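Local coordinates for protein rhamnonate dehydratase (PDB 3FXG) that probably dehydrates rhamnonate to a 2-keto-3-deoxy sugar acid, as a magnesium-dependent member of the enolase superfamily, at residues T174-A178 with M179-G183. Sequence-based numbering, arbitrary orientation.
Sequences TAAKA and MGFWG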
ATOM      1  N   THR A 174       1.421  22.823  39.258  1.00 16.99           N
ATOM      2  CA  THR A 174       0.559  23.728  40.024  1.00 17.09           C
ATOM      3  C   THR A 174       1.132  25.141  39.949  1.00 16.33           C
ATOM      4  O   THR A 174       0.394  26.123  39.985  1.00 16.24           O
ATOM      5  CB  THR A 174       0.433  23.316  41.522  1.00 17.22           C
ATOM      6  OG1 THR A 174       1.735  23.175  42.101  1.00 18.49           O
ATOM      7  CG2 THR A 174      -0.338  22.006  41.661  1.00 18.69           C
ATOM      8  N   ALA A 175       2.455  25.237  39.837  1.00 17.91           N
ATOM      9  CA  ALA A 175       3.120  26.533  39.736  1.00 17.58           C
ATOM     10  C   ALA A 175       2.854  27.129  38.355  1.00 18.27           C
ATOM     11  O   ALA A 175       2.594  28.325  38.221  1.00 18.37           O
ATOM     12  CB  ALA A 175       4.618  26.375  39.963  1.00 18.91           C
ATOM     13  N   ALA A 176       2.917  26.287  37.328  1.00 17.91           N
ATOM     14  CA  ALA A 176       2.659  26.737  35.968  1.00 16.90           C
ATOM     15  C   ALA A 176       1.248  27.320  35.909  1.00 17.46           C
ATOM     16  O   ALA A 176       1.025  28.405  35.367  1.00 17.92           O
ATOM     17  CB  ALA A 176       2.782  25.566  35.000  1.00 16.65           C
ATOM     18  N   LYS A 177       0.297  26.595  36.485  1.00 16.73           N
ATOM     19  CA  LYS A 177      -1.089  27.038  36.504  1.00 18.65           C
ATOM     20  C   LYS A 177      -1.218  28.379  37.232  1.00 18.69           C
ATOM     21  O   LYS A 177      -1.868  29.302  36.744  1.00 19.76           O
ATOM     22  CB  LYS A 177      -1.952  25.979  37.193  1.00 18.72           C
ATOM     23  CG  LYS A 177      -3.425  26.324  37.314  1.00 18.95           C
ATOM     24  CD  LYS A 177      -4.165  25.205  38.033  1.00 22.09           C
ATOM     25  CE  LYS A 177      -5.640  25.514  38.201  1.00 25.38           C
ATOM     26  NZ  LYS A 177      -6.318  24.411  38.935  1.00 29.09           N
ATOM     27  N   ALA A 178      -0.584  28.483  38.395  1.00 20.26           N
ATOM     28  CA  ALA A 178      -0.639  29.704  39.193  1.00 21.04           C
ATOM     29  C   ALA A 178      -0.003  30.904  38.490  1.00 21.39           C
ATOM     30  O   ALA A 178      -0.489  32.030  38.612  1.00 20.50           O
ATOM     31  CB  ALA A 178       0.039  29.471  40.546  1.00 19.33           C
HETATM   32  N   MSE A 179       1.075  30.660  37.751  1.00 20.11           N
HETATM   33  CA  MSE A 179       1.774  31.732  37.050  1.00 19.75           C
HETATM   34  C   MSE A 179       1.108  32.209  35.764  1.00 18.99           C
HETATM   35  O   MSE A 179       1.544  33.194  35.168  1.00 20.19           O
HETATM   36  CB  MSE A 179       3.216  31.317  36.754  1.00 22.10           C
HETATM   37  CG  MSE A 179       4.052  31.100  38.004  1.00 26.41           C
HETATM   38 SE   MSE A 179       5.924  30.875  37.603  1.00 36.74          SE
HETATM   39  CE  MSE A 179       5.934  28.962  37.302  1.00 31.50           C
ATOM     40  N   GLY A 180       0.061  31.516  35.329  1.00 16.97           N
ATOM     41  CA  GLY A 180      -0.637  31.935  34.126  1.00 16.09           C
ATOM     42  C   GLY A 180      -0.397  31.124  32.863  1.00 15.27           C
ATOM     43  O   GLY A 180      -0.965  31.437  31.815  1.00 14.73           O
ATOM     44  N   PHE A 181       0.448  30.101  32.939  1.00 15.48           N
ATOM     45  CA  PHE A 181       0.708  29.257  31.771  1.00 14.90           C
ATOM     46  C   PHE A 181      -0.562  28.459  31.482  1.00 15.89           C
ATOM     47  O   PHE A 181      -1.295  28.106  32.410  1.00 15.83           O
ATOM     48  CB  PHE A 181       1.890  28.325  32.053  1.00 14.00           C
ATOM     49  CG  PHE A 181       3.209  29.042  32.160  1.00 13.60           C
ATOM     50  CD1 PHE A 181       3.952  29.333  31.021  1.00 14.11           C
ATOM     51  CD2 PHE A 181       3.688  29.464  33.397  1.00 12.67           C
ATOM     52  CE1 PHE A 181       5.154  30.036  31.110  1.00 12.88           C
ATOM     53  CE2 PHE A 181       4.888  30.167  33.499  1.00 14.06           C
ATOM     54  CZ  PHE A 181       5.623  30.455  32.350  1.00 14.56           C
ATOM     55  N   TRP A 182      -0.835  28.180  30.207  1.00 15.13           N
ATOM     56  CA  TRP A 182      -2.049  27.450  29.854  1.00 15.33           C
ATOM     57  C   TRP A 182      -1.995  25.955  30.135  1.00 13.55           C
ATOM     58  O   TRP A 182      -3.033  25.300  30.218  1.00 14.69           O
ATOM     59  CB  TRP A 182      -2.440  27.690  28.380  1.00 14.16           C
ATOM     60  CG  TRP A 182      -1.523  27.104  27.325  1.00 15.03           C
ATOM     61  CD1 TRP A 182      -0.527  27.754  26.648  1.00 14.63           C
ATOM     62  CD2 TRP A 182      -1.545  25.763  26.809  1.00 16.13           C
ATOM     63  NE1 TRP A 182       0.069  26.904  25.745  1.00 15.67           N
ATOM     64  CE2 TRP A 182      -0.534  25.677  25.823  1.00 15.70           C
ATOM     65  CE3 TRP A 182      -2.318  24.627  27.085  1.00 16.99           C
ATOM     66  CZ2 TRP A 182      -0.276  24.496  25.113  1.00 16.63           C
ATOM     67  CZ3 TRP A 182      -2.062  23.450  26.376  1.00 18.75           C
ATOM     68  CH2 TRP A 182      -1.048  23.398  25.402  1.00 17.51           C
ATOM     69  N   GLY A 183      -0.789  25.420  30.290  1.00 14.04           N
ATOM     70  CA  GLY A 183      -0.637  24.002  30.563  1.00 12.42           C
ATOM     71  C   GLY A 183       0.706  23.690  31.197  1.00 12.52           C
ATOM     72  O   GLY A 183       1.606  24.537  31.224  1.00 12.57           O
TER
HETATM   73  O   HOH W   1      -2.860  29.181  34.305  1.00 19.68           O
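A176 and K177 turn their carbonyls onto F181 and G180 where helix 173-179 ends in a Schellman motif: F181 N reaches back to A176 O at 3.0 Å, inside it G180 N donates to K177 O at 3.3 Å, and G180, with phi at +105°, takes the chain out of the helix. The inner bond arrives from well above the carbonyl plane. M179 N to A175 O, at 2.8 Å, is the last regular helical bond. The turn links the helix to strand 184-187, completing one beta-alpha-beta crossover of the barrel domain from strand 163-169.

Selenomethionine M179 runs back along the last turn. Its CG stands beside the backbone N (chi1 -64°), and a bend at chi3 (-87°) brings the terminal CE to 3.9 Å from A175 CB. F181 has a similar first torsion, and its ring presents an edge to A176 O, which lies near the ring plane, 3.5 Å from F181 CD2. The same oxygen thus accepts the F181 amide while sitting at the ring's edge. A176 CB packs on F181 CB, and the side chains of both residues also touch C168 of strand 163-169, in the barrel wall. K177 is fully extended and its NZ is hydrogen-bonded to V213 O. A water bridges the turn, donating to K177 O at 2.6 Å and to F181 O at 2.7 Å.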